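Local atomic coordinates of putative hydrolase (Chloroflexus aurantiacus J-10-fl, PDB entry 3CMN), a protein that is of unknown function but is probably a zincin-like metallopeptidase, a zinc-dependent hydrolase of peptide bonds. Residues Ala85-Phe90 against Gly129-Leu134; Leu58-Asp61 against Val65-Pro68; Ala164-Gln169 against Gln288-Arg293; Phe254-Ala259 against Arg342-Pro347; Arg50-Ser55 against Gly154-Val159. One frame throughout, in Å; residues are numbered along the deposited sequence.

Contact 1 (Ala85-Phe90 against Gly129-Leu134)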
# COMPACT_ATOMS: atom_id res chain seq x y z
N ALA A 85 -8.61 0.70 -14.78
CA ALA A 85 -7.69 1.74 -14.36
C ALA A 85 -6.30 1.27 -13.96
O ALA A 85 -5.37 2.07 -13.92
CB ALA A 85 -8.31 2.51 -13.19
N ASN A 86 -6.15 -0.02 -13.69
CA ASN A 86 -4.89 -0.58 -13.22
C ASN A 86 -4.20 -1.59 -14.13
O ASN A 86 -3.05 -1.94 -13.90
CB ASN A 86 -5.10 -1.26 -11.86
CG ASN A 86 -5.26 -0.28 -10.73
OD1 ASN A 86 -4.27 0.27 -10.23
ND2 ASN A 86 -6.50 -0.02 -10.32
N ILE A 87 -4.90 -2.09 -15.14
CA ILE A 87 -4.31 -3.12 -15.98
C ILE A 87 -3.06 -2.70 -16.75
O ILE A 87 -2.14 -3.50 -16.90
CB ILE A 87 -5.35 -3.73 -16.94
CG1 ILE A 87 -4.73 -4.94 -17.65
CG2 ILE A 87 -5.86 -2.69 -17.90
CD1 ILE A 87 -5.74 -5.83 -18.33
N VAL A 88 -3.00 -1.46 -17.23
CA VAL A 88 -1.82 -0.99 -17.96
C VAL A 88 -0.64 -0.89 -17.00
O VAL A 88 0.44 -1.38 -17.28
CB VAL A 88 -2.07 0.39 -18.62
CG1 VAL A 88 -0.78 0.88 -19.27
CG2 VAL A 88 -3.16 0.27 -19.68
N SER A 89 -0.87 -0.24 -15.86
CA SER A 89 0.18 -0.10 -14.85
C SER A 89 0.67 -1.48 -14.43
O SER A 89 1.86 -1.68 -14.19
CB SER A 89 -0.38 0.63 -13.63
OG SER A 89 -1.12 1.76 -14.03
N PHE A 90 -0.26 -2.42 -14.34
CA PHE A 90 0.06 -3.79 -13.96
C PHE A 90 0.97 -4.43 -15.02
O PHE A 90 2.04 -4.92 -14.70
CB PHE A 90 -1.22 -4.61 -13.83
CG PHE A 90 -1.01 -5.94 -13.18
CD1 PHE A 90 -0.89 -6.04 -11.80
CD2 PHE A 90 -0.93 -7.09 -13.95
CE1 PHE A 90 -0.69 -7.29 -11.19
CE2 PHE A 90 -0.73 -8.34 -13.36
CZ PHE A 90 -0.61 -8.44 -11.98
N GLY A 129 -5.78 -14.10 -14.51
CA GLY A 129 -6.52 -14.79 -13.47
C GLY A 129 -6.15 -14.24 -12.12
O GLY A 129 -7.02 -13.91 -11.31
N LEU A 130 -4.85 -14.14 -11.86
CA LEU A 130 -4.37 -13.62 -10.59
C LEU A 130 -4.85 -12.18 -10.38
O LEU A 130 -5.23 -11.81 -9.28
CB LEU A 130 -2.84 -13.67 -10.53
CG LEU A 130 -2.24 -15.09 -10.48
CD1 LEU A 130 -0.73 -15.01 -10.64
CD2 LEU A 130 -2.61 -15.75 -9.16
N LEU A 131 -4.84 -11.39 -11.44
CA LEU A 131 -5.28 -10.01 -11.36
C LEU A 131 -6.79 -9.92 -11.08
O LEU A 131 -7.24 -9.08 -10.30
CB LEU A 131 -4.93 -9.29 -12.66
CG LEU A 131 -5.34 -7.82 -12.76
CD1 LEU A 131 -4.63 -6.98 -11.68
CD2 LEU A 131 -4.99 -7.32 -14.15
N GLY A 132 -7.57 -10.79 -11.72
CA GLY A 132 -9.01 -10.80 -11.51
C GLY A 132 -9.28 -11.17 -10.06
O GLY A 132 -10.22 -10.68 -9.43
N TYR A 133 -8.42 -12.03 -9.52
CA TYR A 133 -8.55 -12.43 -8.15
C TYR A 133 -8.27 -11.24 -7.24
O TYR A 133 -8.99 -11.01 -6.26
CB TYR A 133 -7.56 -13.55 -7.83
CG TYR A 133 -7.65 -13.98 -6.39
CD1 TYR A 133 -8.74 -14.72 -5.93
CD2 TYR A 133 -6.66 -13.61 -5.48
CE1 TYR A 133 -8.85 -15.06 -4.58
CE2 TYR A 133 -6.77 -13.94 -4.14
CZ TYR A 133 -7.86 -14.67 -3.69
OH TYR A 133 -7.99 -14.99 -2.36
N LEU A 134 -7.22 -10.48 -7.56
CA LEU A 134 -6.86 -9.30 -6.79
C LEU A 134 -8.01 -8.30 -6.79
O LEU A 134 -8.27 -7.66 -5.78
CB LEU A 134 -5.60 -8.64 -7.38
CG LEU A 134 -4.27 -9.34 -7.08
CD1 LEU A 134 -3.16 -8.62 -7.83
CD2 LEU A 134 -3.99 -9.35 -5.57
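A helix-helix interface of this mostly helical, zincin-like protein is formed where Ile87 and Phe90 of helix 79-92 meet Leu131 and Leu134 of helix 120-135. The short segments run roughly antiparallel, 137° between their directions, and their axes come no closer than 11.8 Å. That separation is wide for two packed helices, and it is bridged by long side chains, with no backbone-to-backbone touch. Leu131 and Phe90 do most of the bridging. Both point toward the partner helix and slide past each other in opposite directions, so that one methyl of the leucine comes to rest over the phenyl face. This is a CH-pi contact: Leu131 CD1 stands 3.9 Å from the Phe90 ring centroid, 13° off the ring normal. The phenyl group is carried out to this place because Phe90 CG lies anti to the backbone N (chi1 -169°). Leu134 adds a looser touch, its CD1 4.4 Å from Phe90 CE1 in an oblique approach. A valine at Phe90 would probably leave the Leu131 methyl without its aromatic face and open a gap between the two helices. Trp20 of helix 20-31 and Leu307 of helix 283-307 also touch the phenylalanine, which places it where several helices converge. On the Ile87 side the second leucine methyl is used, Leu131 CD2 lying 4.2 Å from Ile87 CG1.

Contact 2 (Leu58-Asp61 against Val65-Pro68); sequences LIAD and VRLP
Ala60, in the last turns of helix 41-63, meets the backbone of Val65 just after the chain has left the helix. The nearest CA atoms across the two segments are those of Ala60 and Arg66, 5.2 Å apart. Val65 N donates to Ala60 O at 3.2 Å, but the N-H...O angle of 130° makes this a weak, bent hydrogen bond. The Val65 carbonyl turns back on the same residue: Val65 O lies 3.2 Å from Ala60 CA in a CA-H...O contact with an angle of 127° at the hydrogen. Thus the amide and the carbonyl of one residue both address one alanine of the helix. Ala60 O and Val65 O are also 3.2 Å apart, two acceptors with no bond between them. A bond from residue i+5 back to residue i at a helix C-terminus is the 6-to-1 pattern consistent with a Schellman motif; from there the chain leaves for strand 73-76 of the small parallel sheet. Both Val65 and Arg66 have extended backbone angles, as expected of a chain that has left the helix. Among the side chains, the methyl of Ala60 is the main participant, with Ala60 CB 3.4 Å from Val65 O. Arg66 passes by with its aliphatic part, Arg66 CG lying 4.4 Å from Ala60 CB. The CB of Val65 points away from Ala60, and its side chain touches Ala194 and Tyr195, while Ile59 and Leu67 both rest on Met186 of helix 174-193.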
# COMPACT_ATOMS: atom_id res chain seq x y z
N LEU A 58 -5.69 16.39 9.33
CA LEU A 58 -5.25 15.69 10.54
C LEU A 58 -3.92 14.99 10.34
O LEU A 58 -3.09 14.93 11.25
CB LEU A 58 -6.30 14.66 10.98
CG LEU A 58 -7.32 15.10 12.04
CD1 LEU A 58 -7.95 16.44 11.66
CD2 LEU A 58 -8.40 14.02 12.18
N ILE A 59 -3.71 14.46 9.13
CA ILE A 59 -2.48 13.76 8.84
C ILE A 59 -1.35 14.76 8.58
O ILE A 59 -0.23 14.57 9.07
CB ILE A 59 -2.67 12.81 7.66
CG1 ILE A 59 -3.70 11.75 8.05
CG2 ILE A 59 -1.36 12.12 7.30
CD1 ILE A 59 -4.05 10.78 6.94
N ALA A 60 -1.66 15.82 7.84
CA ALA A 60 -0.69 16.86 7.53
C ALA A 60 -0.12 17.45 8.82
O ALA A 60 1.09 17.67 8.93
CB ALA A 60 -1.36 17.97 6.71
N ASP A 61 -0.99 17.69 9.80
CA ASP A 61 -0.60 18.26 11.08
C ASP A 61 0.23 17.31 11.92
O ASP A 61 1.24 17.70 12.49
CB ASP A 61 -1.84 18.67 11.89
CG ASP A 61 -1.48 19.24 13.26
OD1 ASP A 61 -0.92 20.35 13.33
OD2 ASP A 61 -1.76 18.56 14.28
N VAL A 65 3.91 17.88 7.39
CA VAL A 65 4.18 18.06 5.97
C VAL A 65 2.86 18.06 5.25
O VAL A 65 1.85 17.58 5.78
CB VAL A 65 5.04 16.93 5.36
CG1 VAL A 65 6.48 17.10 5.79
CG2 VAL A 65 4.50 15.58 5.79
N ARG A 66 2.85 18.62 4.06
CA ARG A 66 1.64 18.68 3.28
C ARG A 66 1.85 17.92 1.99
O ARG A 66 2.97 17.54 1.66
CB ARG A 66 1.27 20.15 3.00
CG ARG A 66 0.84 20.92 4.24
CD ARG A 66 0.41 22.32 3.88
NE ARG A 66 1.55 23.19 3.61
CZ ARG A 66 2.23 23.85 4.54
NH1 ARG A 66 1.90 23.75 5.82
NH2 ARG A 66 3.26 24.61 4.19
N LEU A 67 0.76 17.69 1.27
CA LEU A 67 0.85 17.00 0.00
C LEU A 67 1.18 18.01 -1.07
O LEU A 67 0.73 19.15 -1.02
CB LEU A 67 -0.48 16.34 -0.35
CG LEU A 67 -0.92 15.09 0.41
CD1 LEU A 67 -2.21 14.59 -0.20
CD2 LEU A 67 0.15 14.02 0.35
N PRO A 68 1.99 17.61 -2.04
CA PRO A 68 2.36 18.53 -3.12
C PRO A 68 1.09 18.94 -3.85
O PRO A 68 0.99 20.03 -4.41
CB PRO A 68 3.27 17.69 -4.00
CG PRO A 68 3.92 16.75 -3.02
CD PRO A 68 2.75 16.35 -2.14

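Contact 3 (Ala164-Gln169 against Gln288-Arg293)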
# COMPACT_ATOMS: atom_id res chain seq x y z
N ALA A 164 -17.42 -2.83 1.36
CA ALA A 164 -18.72 -3.17 1.93
C ALA A 164 -18.77 -4.64 2.36
O ALA A 164 -19.32 -4.97 3.41
CB ALA A 164 -19.83 -2.89 0.91
N ARG A 165 -18.18 -5.52 1.56
CA ARG A 165 -18.16 -6.93 1.88
C ARG A 165 -17.31 -7.25 3.10
O ARG A 165 -17.66 -8.14 3.88
CB ARG A 165 -17.68 -7.74 0.68
CG ARG A 165 -18.73 -7.86 -0.39
CD ARG A 165 -18.15 -8.31 -1.72
NE ARG A 165 -19.22 -8.49 -2.70
CZ ARG A 165 -20.06 -7.53 -3.08
NH1 ARG A 165 -19.96 -6.30 -2.56
NH2 ARG A 165 -21.01 -7.79 -3.95
N VAL A 166 -16.20 -6.54 3.28
CA VAL A 166 -15.36 -6.78 4.44
C VAL A 166 -16.06 -6.26 5.70
O VAL A 166 -16.12 -6.94 6.71
CB VAL A 166 -13.97 -6.09 4.31
CG1 VAL A 166 -13.18 -6.29 5.59
CG2 VAL A 166 -13.20 -6.67 3.13
N GLN A 167 -16.58 -5.04 5.62
CA GLN A 167 -17.28 -4.42 6.74
C GLN A 167 -18.35 -5.34 7.30
O GLN A 167 -18.49 -5.48 8.51
CB GLN A 167 -17.96 -3.12 6.31
CG GLN A 167 -18.74 -2.44 7.42
CD GLN A 167 -20.17 -2.05 7.03
OE1 GLN A 167 -20.40 -1.28 6.10
NE2 GLN A 167 -21.14 -2.58 7.77
N GLN A 168 -19.10 -5.95 6.40
CA GLN A 168 -20.19 -6.82 6.79
C GLN A 168 -19.76 -8.20 7.24
O GLN A 168 -20.37 -8.78 8.13
CB GLN A 168 -21.20 -6.90 5.65
CG GLN A 168 -22.01 -5.61 5.50
CD GLN A 168 -22.15 -5.16 4.05
OE1 GLN A 168 -22.45 -5.96 3.17
NE2 GLN A 168 -21.94 -3.87 3.81
N GLN A 169 -18.71 -8.74 6.63
CA GLN A 169 -18.22 -10.04 7.04
C GLN A 169 -17.60 -9.94 8.43
O GLN A 169 -17.56 -10.91 9.17
CB GLN A 169 -17.18 -10.56 6.04
CG GLN A 169 -17.77 -11.40 4.91
CD GLN A 169 -17.30 -10.95 3.53
OE1 GLN A 169 -16.11 -11.02 3.21
NE2 GLN A 169 -18.24 -10.50 2.71
N GLN A 288 -8.86 -5.39 15.73
CA GLN A 288 -9.00 -6.80 16.10
C GLN A 288 -9.50 -7.61 14.91
O GLN A 288 -8.86 -8.57 14.48
CB GLN A 288 -10.01 -6.95 17.23
CG GLN A 288 -9.64 -6.23 18.50
CD GLN A 288 -10.74 -6.29 19.52
OE1 GLN A 288 -11.14 -7.38 19.95
NE2 GLN A 288 -11.24 -5.13 19.93
N GLN A 289 -10.66 -7.21 14.39
CA GLN A 289 -11.30 -7.87 13.26
C GLN A 289 -10.50 -7.88 11.95
O GLN A 289 -10.45 -8.88 11.24
CB GLN A 289 -12.66 -7.21 12.99
CG GLN A 289 -13.68 -7.45 14.07
CD GLN A 289 -14.10 -8.90 14.13
OE1 GLN A 289 -14.80 -9.40 13.25
NE2 GLN A 289 -13.66 -9.60 15.17
N ILE A 290 -9.87 -6.75 11.65
CA ILE A 290 -9.11 -6.61 10.42
C ILE A 290 -7.73 -7.30 10.43
O ILE A 290 -7.07 -7.40 9.40
CB ILE A 290 -8.96 -5.10 10.08
CG1 ILE A 290 -8.71 -4.92 8.59
CG2 ILE A 290 -7.85 -4.48 10.91
CD1 ILE A 290 -9.83 -5.48 7.71
N ALA A 291 -7.32 -7.79 11.59
CA ALA A 291 -6.03 -8.46 11.74
C ALA A 291 -5.70 -9.47 10.63
O ALA A 291 -4.64 -9.40 10.01
CB ALA A 291 -5.95 -9.14 13.10
N GLN A 292 -6.61 -10.41 10.38
CA GLN A 292 -6.36 -11.42 9.36
C GLN A 292 -6.36 -10.86 7.94
O GLN A 292 -5.65 -11.36 7.07
CB GLN A 292 -7.39 -12.57 9.45
CG GLN A 292 -7.13 -13.68 8.44
CD GLN A 292 -8.14 -14.80 8.48
OE1 GLN A 292 -8.29 -15.49 9.50
NE2 GLN A 292 -8.85 -15.01 7.37
N ARG A 293 -7.16 -9.82 7.71
CA ARG A 293 -7.24 -9.20 6.39
C ARG A 293 -5.93 -8.45 6.08
O ARG A 293 -5.60 -8.23 4.91
CB ARG A 293 -8.42 -8.23 6.33
CG ARG A 293 -8.63 -7.58 4.97
CD ARG A 293 -9.08 -8.59 3.92
NE ARG A 293 -9.59 -7.93 2.73
CZ ARG A 293 -10.38 -8.52 1.84
NH1 ARG A 293 -10.74 -9.78 2.01
NH2 ARG A 293 -10.84 -7.84 0.80
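Val166 projects from helix 160-169 toward helix 283-307, and its two methyls go to different partners there. From CB, which points at the opposing segment, CG1 lies anti to the backbone N (chi1 176°) and runs to Ile290, whose CD1 is 4.0 Å away from Val166 CG1. The two side chains cross at about a right angle. Although the CB of Ile290 does not face the valine directly, the outer part of its chain brings the terminal methyl over. The other branch, Val166 CG2, lies beneath the flat end of Arg293, 3.5 Å from Arg293 NH2 and 3.6 Å from Arg293 CZ. It sits against one face of the guanidinium, offset toward the rim, so the contact is made by the flat face, not by its N-H groups. This is a helix-helix contact of a mostly helical, zincin-like protein, linking the short helix that follows strand 155-158 to the long helix 283-307. The arginine reaches it through a bend at chi2 (67°), which carries the guanidinium across Val166. A serine in place of Arg293 lacks the guanidinium, and would probably leave a gap over Val166 CG2 and weaken the packing of the two helices there. Leu139 also touches Arg293, while Leu170, just past the end of helix 160-169, rests on Ile290. Phe177 of helix 174-193 packs on Val166.

Contact 4 (Phe254-Ala259 against Arg342-Pro347); sequences FDRIQA and RPENLP
Across from Arg256 and Ala259 of helix 248-279, the chain passes through a short 3-10 turn, residues 343-345, and then an extended stretch. Pro343 starts that turn, and its ring rests on Trp197 of helix 197-210. Glu344 follows. Its CB points away from helix 248-279, but chi2 near 57° folds the chain so that the carboxylate returns toward Arg256. The approach stays incomplete: Glu344 OE2 is 4.4 Å from Arg256 NH1, two opposite charges near each other but beyond salt-bridge range, and the carboxylate comes to the guanidinium obliquely. The arginine chain is extended, chi2 and chi3 both close to 180°, and its NH1 is hydrogen-bonded to Tyr201 of helix 197-210. Any attraction to the glutamate is therefore probably a weak, long-range one. The turn itself is closed by Asn345 N bonding to Arg342 O at 3.0 Å and Leu346 N to Pro343 O at 3.1 Å. Leu346 points toward the helix and packs on Leu260 and Leu263 farther along it. At Pro347 the segments come together, with CA atoms of Ala259 and Pro347 6.7 Å apart. Here Ala259 CB touches Pro347 O at 3.3 Å, a methyl against a backbone carbonyl. The proline ring also meets Trp358 of helix 355-363. The arrangement joins a connecting loop, carrying a 3-10 turn, to the flank of a long helix in a mostly helical fold.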
# COMPACT_ATOMS: atom_id res chain seq x y z
N PHE A 254 16.70 -6.67 -2.21
CA PHE A 254 15.51 -7.18 -1.54
C PHE A 254 15.42 -6.64 -0.12
O PHE A 254 14.37 -6.18 0.31
CB PHE A 254 15.52 -8.72 -1.50
CG PHE A 254 15.39 -9.37 -2.85
CD1 PHE A 254 15.12 -8.63 -3.99
CD2 PHE A 254 15.55 -10.75 -2.98
CE1 PHE A 254 15.01 -9.23 -5.24
CE2 PHE A 254 15.44 -11.38 -4.22
CZ PHE A 254 15.17 -10.61 -5.35
N ASP A 255 16.55 -6.69 0.58
CA ASP A 255 16.63 -6.24 1.96
C ASP A 255 16.10 -4.81 2.08
O ASP A 255 15.33 -4.50 2.98
CB ASP A 255 18.08 -6.30 2.42
CG ASP A 255 18.21 -6.39 3.93
OD1 ASP A 255 17.55 -5.60 4.64
OD2 ASP A 255 18.99 -7.25 4.40
N ARG A 256 16.52 -3.95 1.15
CA ARG A 256 16.10 -2.55 1.12
C ARG A 256 14.61 -2.39 0.80
O ARG A 256 13.89 -1.67 1.48
CB ARG A 256 16.93 -1.77 0.09
CG ARG A 256 18.33 -1.39 0.55
CD ARG A 256 19.02 -0.56 -0.52
NE ARG A 256 20.37 -0.14 -0.15
CZ ARG A 256 20.68 0.98 0.49
NH1 ARG A 256 19.72 1.84 0.85
NH2 ARG A 256 21.94 1.26 0.77
N ILE A 257 14.15 -3.06 -0.25
CA ILE A 257 12.75 -3.00 -0.65
C ILE A 257 11.90 -3.48 0.52
O ILE A 257 10.88 -2.88 0.85
CB ILE A 257 12.47 -3.89 -1.89
CG1 ILE A 257 13.22 -3.33 -3.10
CG2 ILE A 257 10.96 -3.96 -2.17
CD1 ILE A 257 13.21 -4.25 -4.31
N GLN A 258 12.35 -4.57 1.14
CA GLN A 258 11.66 -5.14 2.28
C GLN A 258 11.62 -4.17 3.45
O GLN A 258 10.57 -3.99 4.07
CB GLN A 258 12.32 -6.45 2.69
CG GLN A 258 11.98 -7.60 1.76
CD GLN A 258 12.82 -8.84 2.04
OE1 GLN A 258 13.15 -9.13 3.19
NE2 GLN A 258 13.15 -9.58 0.98
N ALA A 259 12.75 -3.53 3.76
CA ALA A 259 12.78 -2.59 4.88
C ALA A 259 11.92 -1.35 4.61
O ALA A 259 11.32 -0.81 5.51
CB ALA A 259 14.23 -2.20 5.19
N ARG A 342 15.62 11.10 4.21
CA ARG A 342 16.37 10.54 3.09
C ARG A 342 16.36 9.01 3.13
O ARG A 342 16.10 8.40 4.17
CB ARG A 342 17.81 11.06 3.15
CG ARG A 342 18.61 10.58 4.38
CD ARG A 342 19.99 11.27 4.52
NE ARG A 342 19.87 12.72 4.71
CZ ARG A 342 19.80 13.62 3.73
NH1 ARG A 342 19.87 13.23 2.46
NH2 ARG A 342 19.63 14.90 4.02
N PRO A 343 16.67 8.35 1.99
CA PRO A 343 16.69 6.88 1.94
C PRO A 343 17.65 6.30 2.95
O PRO A 343 17.41 5.23 3.52
CB PRO A 343 17.13 6.59 0.50
CG PRO A 343 16.57 7.74 -0.27
CD PRO A 343 16.87 8.92 0.64
N GLU A 344 18.75 7.01 3.17
CA GLU A 344 19.79 6.59 4.11
C GLU A 344 19.31 6.48 5.54
O GLU A 344 19.89 5.72 6.33
CB GLU A 344 20.98 7.54 4.04
CG GLU A 344 22.11 7.05 3.16
CD GLU A 344 21.68 6.77 1.73
OE1 GLU A 344 21.12 7.69 1.08
OE2 GLU A 344 21.91 5.63 1.26
N ASN A 345 18.27 7.23 5.89
CA ASN A 345 17.74 7.20 7.25
C ASN A 345 16.73 6.09 7.50
O ASN A 345 16.19 5.98 8.60
CB ASN A 345 17.12 8.56 7.62
CG ASN A 345 18.17 9.62 7.87
OD1 ASN A 345 19.36 9.35 7.81
ND2 ASN A 345 17.72 10.84 8.15
N LEU A 346 16.45 5.29 6.47
CA LEU A 346 15.52 4.18 6.63
C LEU A 346 16.30 3.10 7.34
O LEU A 346 17.49 2.93 7.10
CB LEU A 346 15.07 3.63 5.27
CG LEU A 346 14.22 4.46 4.33
CD1 LEU A 346 14.12 3.75 3.00
CD2 LEU A 346 12.83 4.69 4.93
N PRO A 347 15.64 2.37 8.24
CA PRO A 347 16.37 1.31 8.95
C PRO A 347 16.57 0.11 8.05
O PRO A 347 15.88 -0.04 7.03
CB PRO A 347 15.44 0.98 10.12
CG PRO A 347 14.09 1.15 9.49
CD PRO A 347 14.25 2.46 8.71

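Contact 5 (Arg50-Ser55 against Gly154-Val159); sequences RMVALS and GSLYFV
Val52, on the inward face of helix 41-63, touches two residues of strand 155-158 with one methyl. Val52 CG1 lies anti to the carbonyl carbon (chi1 -58°), and from there it reaches both Leu156, whose CD1 is 4.4 Å from it, and Phe158, whose CZ is 4.2 Å from it. The methyl comes to the phenyl group at the edge, near the ring plane, not over a face. Leu156 and Phe158 are two apart in the strand and so project on the same side, toward the helix. It is the far end of the phenyl ring, CZ, that meets the valine. The strand belongs to a two-stranded parallel sheet with 73-76, and helix 41-63 packs against one side of it; Ile74 of the partner strand touches Val52 as well. Phe158 also stacks on Tyr48 and touches Glu185, part of an HExxH sequence on helix 174-193 that is consistent with the zinc-binding motif of zincins, though no metal is bound there here. One turn on from the valine, the Ser55 hydroxyl folds back on its own helix, and Ser55 OG donates to Met51 O at 2.9 Å. The same carbonyl accepts Ser55 N at 3.0 Å, and the two donors arrive from opposite faces of its plane. The hydroxyl is tilted 26° from that plane. The Met51 side chain, by contrast, leads away from the strand toward Glu175 on helix 174-193.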
# COMPACT_ATOMS: atom_id res chain seq x y z
N ARG A 50 -16.02 13.82 2.17
CA ARG A 50 -15.88 14.50 3.44
C ARG A 50 -14.88 13.81 4.35
O ARG A 50 -14.21 14.46 5.15
CB ARG A 50 -17.24 14.65 4.14
CG ARG A 50 -17.82 13.34 4.63
CD ARG A 50 -18.86 13.58 5.71
NE ARG A 50 -18.95 12.41 6.57
CZ ARG A 50 -19.79 11.41 6.38
NH1 ARG A 50 -20.64 11.45 5.36
NH2 ARG A 50 -19.75 10.35 7.16
N MET A 51 -14.77 12.48 4.26
CA MET A 51 -13.80 11.78 5.11
C MET A 51 -12.35 12.15 4.72
O MET A 51 -11.46 12.13 5.57
CB MET A 51 -13.99 10.26 5.05
CG MET A 51 -15.36 9.75 5.52
SD MET A 51 -15.43 7.98 5.61
CE MET A 51 -16.75 7.74 6.80
N VAL A 52 -12.11 12.47 3.44
CA VAL A 52 -10.77 12.86 3.01
C VAL A 52 -10.52 14.33 3.36
O VAL A 52 -9.40 14.71 3.69
CB VAL A 52 -10.53 12.67 1.47
CG1 VAL A 52 -10.75 11.23 1.04
CG2 VAL A 52 -11.41 13.59 0.68
N ALA A 53 -11.57 15.16 3.30
CA ALA A 53 -11.45 16.58 3.63
C ALA A 53 -10.99 16.74 5.07
O ALA A 53 -10.24 17.65 5.41
CB ALA A 53 -12.78 17.28 3.44
N LEU A 54 -11.45 15.83 5.91
CA LEU A 54 -11.09 15.81 7.32
C LEU A 54 -9.70 15.20 7.49
O LEU A 54 -8.81 15.76 8.16
CB LEU A 54 -12.09 14.95 8.07
CG LEU A 54 -11.78 14.76 9.56
CD1 LEU A 54 -12.26 16.00 10.28
CD2 LEU A 54 -12.47 13.52 10.13
N SER A 55 -9.52 14.03 6.88
CA SER A 55 -8.29 13.27 6.95
C SER A 55 -7.01 13.98 6.58
O SER A 55 -6.08 14.01 7.39
CB SER A 55 -8.41 12.01 6.09
OG SER A 55 -9.11 11.00 6.79
N GLY A 154 -3.21 13.81 -6.09
CA GLY A 154 -4.39 14.64 -6.25
C GLY A 154 -5.73 13.93 -6.12
O GLY A 154 -6.78 14.58 -6.17
N SER A 155 -5.71 12.61 -5.97
CA SER A 155 -6.96 11.87 -5.87
C SER A 155 -6.80 10.55 -5.16
O SER A 155 -5.69 10.08 -4.97
CB SER A 155 -7.52 11.62 -7.27
OG SER A 155 -6.63 10.80 -8.00
N LEU A 156 -7.92 9.95 -4.76
CA LEU A 156 -7.91 8.65 -4.11
C LEU A 156 -9.14 7.89 -4.58
O LEU A 156 -10.17 8.49 -4.87
CB LEU A 156 -7.96 8.80 -2.58
CG LEU A 156 -6.68 9.24 -1.86
CD1 LEU A 156 -6.98 9.47 -0.39
CD2 LEU A 156 -5.60 8.17 -2.01
N TYR A 157 -9.02 6.57 -4.68
CA TYR A 157 -10.16 5.75 -5.08
C TYR A 157 -10.41 4.69 -4.03
O TYR A 157 -9.51 4.33 -3.28
CB TYR A 157 -9.97 5.10 -6.47
CG TYR A 157 -8.84 4.08 -6.60
CD1 TYR A 157 -8.93 2.82 -5.99
CD2 TYR A 157 -7.70 4.36 -7.37
CE1 TYR A 157 -7.92 1.87 -6.14
CE2 TYR A 157 -6.68 3.41 -7.53
CZ TYR A 157 -6.79 2.17 -6.91
OH TYR A 157 -5.77 1.24 -7.03
N PHE A 158 -11.64 4.23 -3.97
CA PHE A 158 -12.05 3.22 -3.01
C PHE A 158 -12.88 2.20 -3.77
O PHE A 158 -13.77 2.58 -4.52
CB PHE A 158 -12.89 3.86 -1.89
CG PHE A 158 -12.21 5.02 -1.21
CD1 PHE A 158 -12.21 6.29 -1.77
CD2 PHE A 158 -11.53 4.83 -0.00
CE1 PHE A 158 -11.53 7.35 -1.16
CE2 PHE A 158 -10.84 5.88 0.62
CZ PHE A 158 -10.85 7.15 0.04
N VAL A 159 -12.54 0.94 -3.64
CA VAL A 159 -13.36 -0.09 -4.26
C VAL A 159 -14.50 -0.51 -3.33
O VAL A 159 -14.42 -1.54 -2.68
CB VAL A 159 -12.53 -1.31 -4.67
CG1 VAL A 159 -13.31 -2.21 -5.62
CG2 VAL A 159 -11.22 -0.87 -5.30

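In the fold
Contacts 2 and 5 share helix 41-63 and lie 13 Å apart between centres, contact 2 nested in the loop that contact 5 closes. Contact 1 is nested in the same loop and touches contact 5 directly, Asn86 ND2 lying 3.6 Å from Tyr157 OH. Strand 155-158 leads straight into helix 160-169, so contacts 5 and 3 come within about 5 Å at their nearest atoms. Contact 4 stands apart, about 28 Å from contact 5 between centres and across the centre of the chain from it. Phe158 of contact 5 approaches the presumed active site, the HExxH helix 174-193; contact 2 packs on Met186 and Thr187 within that sequence, contact 3 on Phe177, earlier in the helix.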